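PDB 5NNS: AA9 family lytic polysaccharide monooxygenase B from Heterobasidion irregulare TC 32-1, which uses a copper centre to cleave cellulose and related polysaccharides oxidatively, oxidising the C1 carbon of the scissile glycosidic bond. Local coordinates for residues H1-A10 against S69-H80. Sequence-based numbering, arbitrary orientation.
Sequences HGGVLAYSLA and SSVTAYWNQWPH. With CU (copper (II) ion), chain E; NAG (2-acetamido-2-deoxy-beta-D-glucopyranose), chain D; GOL (glycerol), chain I.
With CG lodged between its own backbone N and carbonyl carbon (chi1 56°), Asn76 turns its amide onto the N-terminal loop, while Val4, whose CG2 lies anti to the carbonyl carbon, sets that methyl over the Trp75 indole. Two hydrogen bonds define the amide's grip. Asn76 ND2 meets the in-plane lone pair of His1 O at 2.9 Å, and Gly3 N reaches Asn76 OD1 at 3.1 Å from above the carbonyl plane. Replacing Asn76 by an alanine would probably leave His1 O and Gly3 N without these mates and let the loop that carries His1, and with it two of the copper-binding nitrogens, shift. Gly2, between His1 and Gly3, fits because it lacks a side chain: a CB would clash with Asn76 OD1, and its backbone angles themselves call for glycine. Trp78 backs the same loop, its six-membered ring lying under His1 N, with CZ3 3.4 Å from His1 C. The Val4 contact qualifies as CH-pi, CG2 standing 3.7 Å from the Trp75 six-membered ring centroid and 24° off its normal. Farther along, strands 4-9 and 70-75 run antiparallel. Reciprocal bonds join Ser8 and Thr72, whereas Leu5 N and Ala6 O both pair with Tyr74, a classic beta bulge. Tyr74 lays its ring edge against Ser8 CB, and Leu9 CD2 presses tightly on Val71 CG1 at 3.4 Å. Strands 12-15 and 135-139 flank this pair and complete the sheet. At the loop end His1 chelates copper through N (2.4 Å) and ND1 (2.2 Å), and His80 NE2 closes the set at 2.1 Å. This three-nitrogen geometry is the histidine brace of AA9 monooxygenases, here joined to one sheet of their beta-sandwich, with Tyr167 completing the metal site.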
ATOM      1  N   HIS A   1      12.798   6.626  -1.636  1.00 16.46           N
ATOM      2  CA  HIS A   1      13.503   5.316  -1.759  1.00 16.43           C
ATOM      3  C   HIS A   1      13.433   4.619  -0.416  1.00 15.72           C
ATOM      4  O   HIS A   1      13.667   5.236   0.627  1.00 15.19           O
ATOM      5  CB  HIS A   1      14.967   5.469  -2.199  1.00 17.18           C
ATOM      6  CG  HIS A   1      15.167   5.451  -3.683  1.00 17.94           C
ATOM      7  ND1 HIS A   1      14.850   6.520  -4.493  1.00 18.37           N
ATOM      8  CD2 HIS A   1      15.673   4.497  -4.501  1.00 18.59           C
ATOM      9  CE1 HIS A   1      15.141   6.221  -5.747  1.00 18.70           C
ATOM     10  NE2 HIS A   1      15.643   4.998  -5.779  1.00 18.61           N
ATOM     11  N   GLY A   2      13.095   3.339  -0.453  1.00 15.32           N
ATOM     12  CA  GLY A   2      12.822   2.577   0.750  1.00 15.19           C
ATOM     13  C   GLY A   2      11.549   1.793   0.595  1.00 14.87           C
ATOM     14  O   GLY A   2      11.159   1.448  -0.521  1.00 15.06           O
ATOM     15  N   GLY A   3      10.903   1.522   1.723  1.00 14.46           N
ATOM     16  CA  GLY A   3       9.648   0.795   1.738  1.00 14.17           C
ATOM     17  C   GLY A   3       9.301   0.418   3.153  1.00 14.12           C
ATOM     18  O   GLY A   3       9.947   0.879   4.102  1.00 14.15           O
ATOM     19  N   VAL A   4       8.284  -0.427   3.288  1.00 13.73           N
ATOM     20  CA  VAL A   4       7.830  -0.908   4.587  1.00 13.25           C
ATOM     21  C   VAL A   4       8.797  -1.986   5.086  1.00 13.10           C
ATOM     22  O   VAL A   4       8.907  -3.065   4.481  1.00 12.56           O
ATOM     23  CB  VAL A   4       6.399  -1.468   4.515  1.00 13.27           C
ATOM     24  CG1 VAL A   4       5.964  -2.014   5.876  1.00 13.25           C
ATOM     25  CG2 VAL A   4       5.433  -0.391   4.018  1.00 13.32           C
ATOM     26  N   LEU A   5       9.490  -1.676   6.183  1.00 12.85           N
ATOM     27  CA  LEU A   5      10.473  -2.573   6.789  1.00 12.90           C
ATOM     28  C   LEU A   5       9.880  -3.498   7.851  1.00 13.20           C
ATOM     29  O   LEU A   5      10.400  -4.589   8.072  1.00 13.43           O
ATOM     30  CB  LEU A   5      11.597  -1.760   7.421  1.00 12.88           C
ATOM     31  CG  LEU A   5      12.336  -0.771   6.522  1.00 12.70           C
ATOM     32  CD1 LEU A   5      13.390  -0.068   7.357  1.00 12.78           C
ATOM     33  CD2 LEU A   5      12.954  -1.460   5.313  1.00 12.63           C
ATOM     34  N   ALA A   6       8.811  -3.061   8.513  1.00 13.19           N
ATOM     35  CA  ALA A   6       8.199  -3.831   9.591  1.00 13.15           C
ATOM     36  C   ALA A   6       6.758  -3.393   9.830  1.00 13.39           C
ATOM     37  O   ALA A   6       6.309  -2.375   9.294  1.00 13.24           O
ATOM     38  CB  ALA A   6       9.011  -3.675  10.869  1.00 13.06           C
ATOM     39  N   TYR A   7       6.044  -4.174  10.641  1.00 13.53           N
ATOM     40  CA  TYR A   7       4.665  -3.870  11.017  1.00 13.80           C
ATOM     41  C   TYR A   7       4.450  -4.008  12.521  1.00 14.36           C
ATOM     42  O   TYR A   7       5.189  -4.728  13.204  1.00 14.29           O
ATOM     43  CB  TYR A   7       3.687  -4.811  10.307  1.00 13.42           C
ATOM     44  CG  TYR A   7       3.757  -4.781   8.800  1.00 13.25           C
ATOM     45  CD1 TYR A   7       4.656  -5.590   8.113  1.00 13.32           C
ATOM     46  CD2 TYR A   7       2.913  -3.956   8.055  1.00 13.13           C
ATOM     47  CE1 TYR A   7       4.729  -5.570   6.726  1.00 13.26           C
ATOM     48  CE2 TYR A   7       2.974  -3.933   6.669  1.00 13.08           C
ATOM     49  CZ  TYR A   7       3.886  -4.738   6.011  1.00 12.99           C
ATOM     50  OH  TYR A   7       3.962  -4.730   4.647  1.00 12.95           O
ATOM     51  N   SER A   8       3.447  -3.284  13.018  1.00 14.90           N
ATOM     52  CA  SER A   8       2.804  -3.578  14.298  1.00 15.31           C
ATOM     53  C   SER A   8       1.322  -3.733  13.985  1.00 15.81           C
ATOM     54  O   SER A   8       0.675  -2.776  13.558  1.00 15.92           O
ATOM     55  CB  SER A   8       3.039  -2.467  15.325  1.00 15.30           C
ATOM     56  OG  SER A   8       2.374  -2.739  16.550  1.00 15.20           O
ATOM     57  N   LEU A   9       0.810  -4.950  14.163  1.00 16.72           N
ATOM     58  CA  LEU A   9      -0.556  -5.308  13.795  1.00 17.39           C
ATOM     59  C   LEU A   9      -1.272  -5.841  15.037  1.00 18.05           C
ATOM     60  O   LEU A   9      -0.914  -6.902  15.565  1.00 17.20           O
ATOM     61  CB  LEU A   9      -0.558  -6.363  12.677  1.00 17.36           C
ATOM     62  CG  LEU A   9       0.339  -6.094  11.461  1.00 17.41           C
ATOM     63  CD1 LEU A   9       0.426  -7.330  10.582  1.00 17.42           C
ATOM     64  CD2 LEU A   9      -0.143  -4.898  10.648  1.00 17.42           C
ATOM     65  N   ALA A  10      -2.268  -5.083  15.503  1.00 18.86           N
ATOM     66  CA  ALA A  10      -3.057  -5.432  16.684  1.00 19.01           C
ATOM     67  C   ALA A  10      -2.159  -5.801  17.876  1.00 19.57           C
ATOM     68  O   ALA A  10      -2.324  -6.858  18.495  1.00 19.39           O
ATOM     69  CB  ALA A  10      -4.022  -6.555  16.340  1.00 19.19           C
ATOM     70  N   SER A  69      -9.148  -4.188  14.068  1.00 16.47           N
ATOM     71  CA  SER A  69      -7.785  -4.016  14.588  1.00 16.09           C
ATOM     72  C   SER A  69      -7.010  -2.887  13.921  1.00 15.55           C
ATOM     73  O   SER A  69      -7.149  -2.652  12.725  1.00 15.29           O
ATOM     74  CB  SER A  69      -6.950  -5.287  14.376  1.00 16.41           C
ATOM     75  OG  SER A  69      -7.498  -6.413  15.030  1.00 16.68           O
ATOM     76  N   SER A  70      -6.165  -2.236  14.714  1.00 14.95           N
ATOM     77  CA  SER A  70      -5.250  -1.206  14.245  1.00 14.42           C
ATOM     78  C   SER A  70      -4.010  -1.881  13.643  1.00 14.13           C
ATOM     79  O   SER A  70      -3.432  -2.794  14.249  1.00 13.72           O
ATOM     80  CB  SER A  70      -4.845  -0.307  15.417  1.00 14.15           C
ATOM     81  OG  SER A  70      -4.090   0.804  14.982  1.00 13.94           O
ATOM     82  N   VAL A  71      -3.609  -1.420  12.458  1.00 13.76           N
ATOM     83  CA  VAL A  71      -2.432  -1.936  11.762  1.00 13.62           C
ATOM     84  C   VAL A  71      -1.517  -0.769  11.414  1.00 13.31           C
ATOM     85  O   VAL A  71      -1.963   0.223  10.836  1.00 13.33           O
ATOM     86  CB  VAL A  71      -2.795  -2.774  10.499  1.00 13.89           C
ATOM     87  CG1 VAL A  71      -3.412  -4.105  10.915  1.00 14.09           C
ATOM     88  CG2 VAL A  71      -3.748  -2.047   9.557  1.00 13.95           C
ATOM     89  N   THR A  72      -0.251  -0.881  11.816  1.00 12.86           N
ATOM     90  CA  THR A  72       0.754   0.143  11.562  1.00 12.64           C
ATOM     91  C   THR A  72       1.842  -0.442  10.673  1.00 12.57           C
ATOM     92  O   THR A  72       2.290  -1.574  10.896  1.00 12.67           O
ATOM     93  CB  THR A  72       1.385   0.668  12.865  1.00 12.59           C
ATOM     94  OG1 THR A  72       0.371   1.264  13.679  1.00 12.52           O
ATOM     95  CG2 THR A  72       2.461   1.715  12.579  1.00 12.65           C
ATOM     96  N   ALA A  73       2.245   0.334   9.665  1.00 12.28           N
ATOM     97  CA  ALA A  73       3.381   0.001   8.808  1.00 12.05           C
ATOM     98  C   ALA A  73       4.494   0.983   9.116  1.00 11.85           C
ATOM     99  O   ALA A  73       4.240   2.183   9.256  1.00 11.54           O
ATOM    100  CB  ALA A  73       2.984   0.081   7.341  1.00 12.06           C
ATOM    101  N   TYR A  74       5.720   0.473   9.239  1.00 11.76           N
ATOM    102  CA  TYR A  74       6.880   1.311   9.541  1.00 11.79           C
ATOM    103  C   TYR A  74       7.822   1.346   8.347  1.00 11.53           C
ATOM    104  O   TYR A  74       8.136   0.299   7.772  1.00 11.46           O
ATOM    105  CB  TYR A  74       7.622   0.791  10.770  1.00 12.06           C
ATOM    106  CG  TYR A  74       6.810   0.795  12.043  1.00 12.35           C
ATOM    107  CD1 TYR A  74       6.764   1.919  12.875  1.00 12.69           C
ATOM    108  CD2 TYR A  74       6.109  -0.338  12.436  1.00 12.80           C
ATOM    109  CE1 TYR A  74       6.027   1.914  14.060  1.00 12.75           C
ATOM    110  CE2 TYR A  74       5.370  -0.356  13.610  1.00 12.88           C
ATOM    111  CZ  TYR A  74       5.328   0.765  14.420  1.00 12.97           C
ATOM    112  OH  TYR A  74       4.587   0.714  15.581  1.00 13.33           O
ATOM    113  N   TRP A  75       8.269   2.550   7.987  1.00 11.19           N
ATOM    114  CA  TRP A  75       9.223   2.747   6.895  1.00 11.08           C
ATOM    115  C   TRP A  75      10.632   3.002   7.426  1.00 11.15           C
ATOM    116  O   TRP A  75      10.843   3.204   8.630  1.00 11.04           O
ATOM    117  CB  TRP A  75       8.799   3.926   6.008  1.00 10.84           C
ATOM    118  CG  TRP A  75       7.777   3.594   4.967  1.00 10.70           C
ATOM    119  CD1 TRP A  75       7.995   3.420   3.627  1.00 10.69           C
ATOM    120  CD2 TRP A  75       6.371   3.418   5.170  1.00 10.52           C
ATOM    121  NE1 TRP A  75       6.813   3.140   2.987  1.00 10.52           N
ATOM    122  CE2 TRP A  75       5.800   3.130   3.909  1.00 10.52           C
ATOM    123  CE3 TRP A  75       5.539   3.472   6.295  1.00 10.51           C
ATOM    124  CZ2 TRP A  75       4.430   2.895   3.743  1.00 10.45           C
ATOM    125  CZ3 TRP A  75       4.169   3.234   6.128  1.00 10.50           C
ATOM    126  CH2 TRP A  75       3.634   2.955   4.859  1.00 10.49           C
ATOM    127  N   ASN A  76      11.590   2.987   6.502  1.00 11.20           N
ATOM    128  CA  ASN A  76      12.892   3.622   6.704  1.00 11.40           C
ATOM    129  C   ASN A  76      12.709   5.129   6.938  1.00 11.58           C
ATOM    130  O   ASN A  76      11.592   5.652   6.855  1.00 11.34           O
ATOM    131  CB  ASN A  76      13.796   3.394   5.485  1.00 11.49           C
ATOM    132  CG  ASN A  76      13.172   3.886   4.183  1.00 11.53           C
ATOM    133  OD1 ASN A  76      12.055   3.496   3.835  1.00 11.61           O
ATOM    134  ND2 ASN A  76      13.893   4.728   3.455  1.00 11.31           N
ATOM    135  N   GLN A  77      13.799   5.829   7.224  1.00 11.73           N
ATOM    136  CA  GLN A  77      13.760   7.300   7.267  1.00 11.80           C
ATOM    137  C   GLN A  77      13.452   7.828   5.865  1.00 11.76           C
ATOM    138  O   GLN A  77      14.355   8.055   5.054  1.00 11.66           O
ATOM    139  CB  GLN A  77      15.058   7.867   7.817  1.00 11.90           C
ATOM    140  CG  GLN A  77      15.211   7.579   9.303  1.00 11.94           C
ATOM    141  CD  GLN A  77      16.521   8.058   9.878  1.00 12.10           C
ATOM    142  OE1 GLN A  77      17.450   8.407   9.148  1.00 11.93           O
ATOM    143  NE2 GLN A  77      16.602   8.080  11.201  1.00 12.40           N
ATOM    144  N   TRP A  78      12.152   7.987   5.605  1.00 11.52           N
ATOM    145  CA  TRP A  78      11.621   8.192   4.266  1.00 11.43           C
ATOM    146  C   TRP A  78      12.013   9.579   3.749  1.00 11.55           C
ATOM    147  O   TRP A  78      11.755  10.582   4.434  1.00 11.58           O
ATOM    148  CB  TRP A  78      10.101   8.008   4.268  1.00 11.35           C
ATOM    149  CG  TRP A  78       9.486   8.081   2.916  1.00 11.33           C
ATOM    150  CD1 TRP A  78       8.684   9.062   2.446  1.00 11.38           C
ATOM    151  CD2 TRP A  78       9.630   7.133   1.856  1.00 11.12           C
ATOM    152  NE1 TRP A  78       8.325   8.802   1.144  1.00 11.33           N
ATOM    153  CE2 TRP A  78       8.895   7.618   0.760  1.00 11.16           C
ATOM    154  CE3 TRP A  78      10.331   5.932   1.721  1.00 11.14           C
ATOM    155  CZ2 TRP A  78       8.821   6.932  -0.460  1.00 11.17           C
ATOM    156  CZ3 TRP A  78      10.255   5.252   0.515  1.00 11.18           C
ATOM    157  CH2 TRP A  78       9.512   5.759  -0.560  1.00 11.08           C
ATOM    158  N   PRO A  79      12.663   9.638   2.566  1.00 11.55           N
ATOM    159  CA  PRO A  79      13.200  10.915   2.057  1.00 11.93           C
ATOM    160  C   PRO A  79      12.241  11.819   1.270  1.00 12.07           C
ATOM    161  O   PRO A  79      12.602  12.958   0.988  1.00 12.49           O
ATOM    162  CB  PRO A  79      14.343  10.465   1.146  1.00 11.80           C
ATOM    163  CG  PRO A  79      13.882   9.140   0.633  1.00 11.77           C
ATOM    164  CD  PRO A  79      13.124   8.497   1.752  1.00 11.54           C
ATOM    165  N   HIS A  80      11.055  11.335   0.913  1.00 12.01           N
ATOM    166  CA  HIS A  80      10.146  12.111   0.074  1.00 12.02           C
ATOM    167  C   HIS A  80       8.927  12.590   0.846  1.00 12.01           C
ATOM    168  O   HIS A  80       8.461  11.924   1.766  1.00 12.15           O
ATOM    169  CB  HIS A  80       9.770  11.298  -1.152  1.00 11.98           C
ATOM    170  CG  HIS A  80      10.959  10.839  -1.926  1.00 11.92           C
ATOM    171  ND1 HIS A  80      11.951  11.703  -2.337  1.00 12.09           N
ATOM    172  CD2 HIS A  80      11.345   9.605  -2.324  1.00 11.90           C
ATOM    173  CE1 HIS A  80      12.885  11.021  -2.979  1.00 12.05           C
ATOM    174  NE2 HIS A  80      12.545   9.747  -2.978  1.00 11.90           N
TER
HETATM  175 CU    CU E 303      13.375   7.900  -3.618  1.00 20.84          CU
HETATM  176  C1  NAG D 302       9.472   4.458  15.734  1.00 26.38           C
HETATM  177  C2  NAG D 302       8.916   3.806  16.994  1.00 28.26           C
HETATM  178  C3  NAG D 302       9.774   2.629  17.434  1.00 28.68           C
HETATM  179  C4  NAG D 302      10.024   1.645  16.288  1.00 28.53           C
HETATM  180  C5  NAG D 302      10.479   2.381  15.029  1.00 28.38           C
HETATM  181  C6  NAG D 302      10.547   1.436  13.835  1.00 28.36           C
HETATM  182  C7  NAG D 302       7.678   5.343  18.496  1.00 31.27           C
HETATM  183  C8  NAG D 302       7.814   6.320  19.626  1.00 31.60           C
HETATM  184  N2  NAG D 302       8.825   4.779  18.079  1.00 30.03           N
HETATM  185  O3  NAG D 302       9.082   1.976  18.506  1.00 29.83           O
HETATM  186  O4  NAG D 302      11.027   0.693  16.662  1.00 28.35           O
HETATM  187  O5  NAG D 302       9.576   3.455  14.726  1.00 27.82           O
HETATM  188  O6  NAG D 302      11.056   2.141  12.698  1.00 28.12           O
HETATM  189  O7  NAG D 302       6.581   5.099  18.017  1.00 31.93           O
HETATM  190  C1  GOL I 307      -0.259  -1.334  17.765  1.00 32.55           C
HETATM  191  O1  GOL I 307      -0.446  -2.385  16.810  1.00 31.56           O
HETATM  192  C2  GOL I 307      -0.067  -0.007  17.034  1.00 32.51           C
HETATM  193  O2  GOL I 307       0.213   1.044  17.975  1.00 33.40           O
HETATM  194  C3  GOL I 307      -1.325   0.356  16.254  1.00 32.13           C
HETATM  195  O3  GOL I 307      -1.340  -0.269  14.968  1.00 31.22           O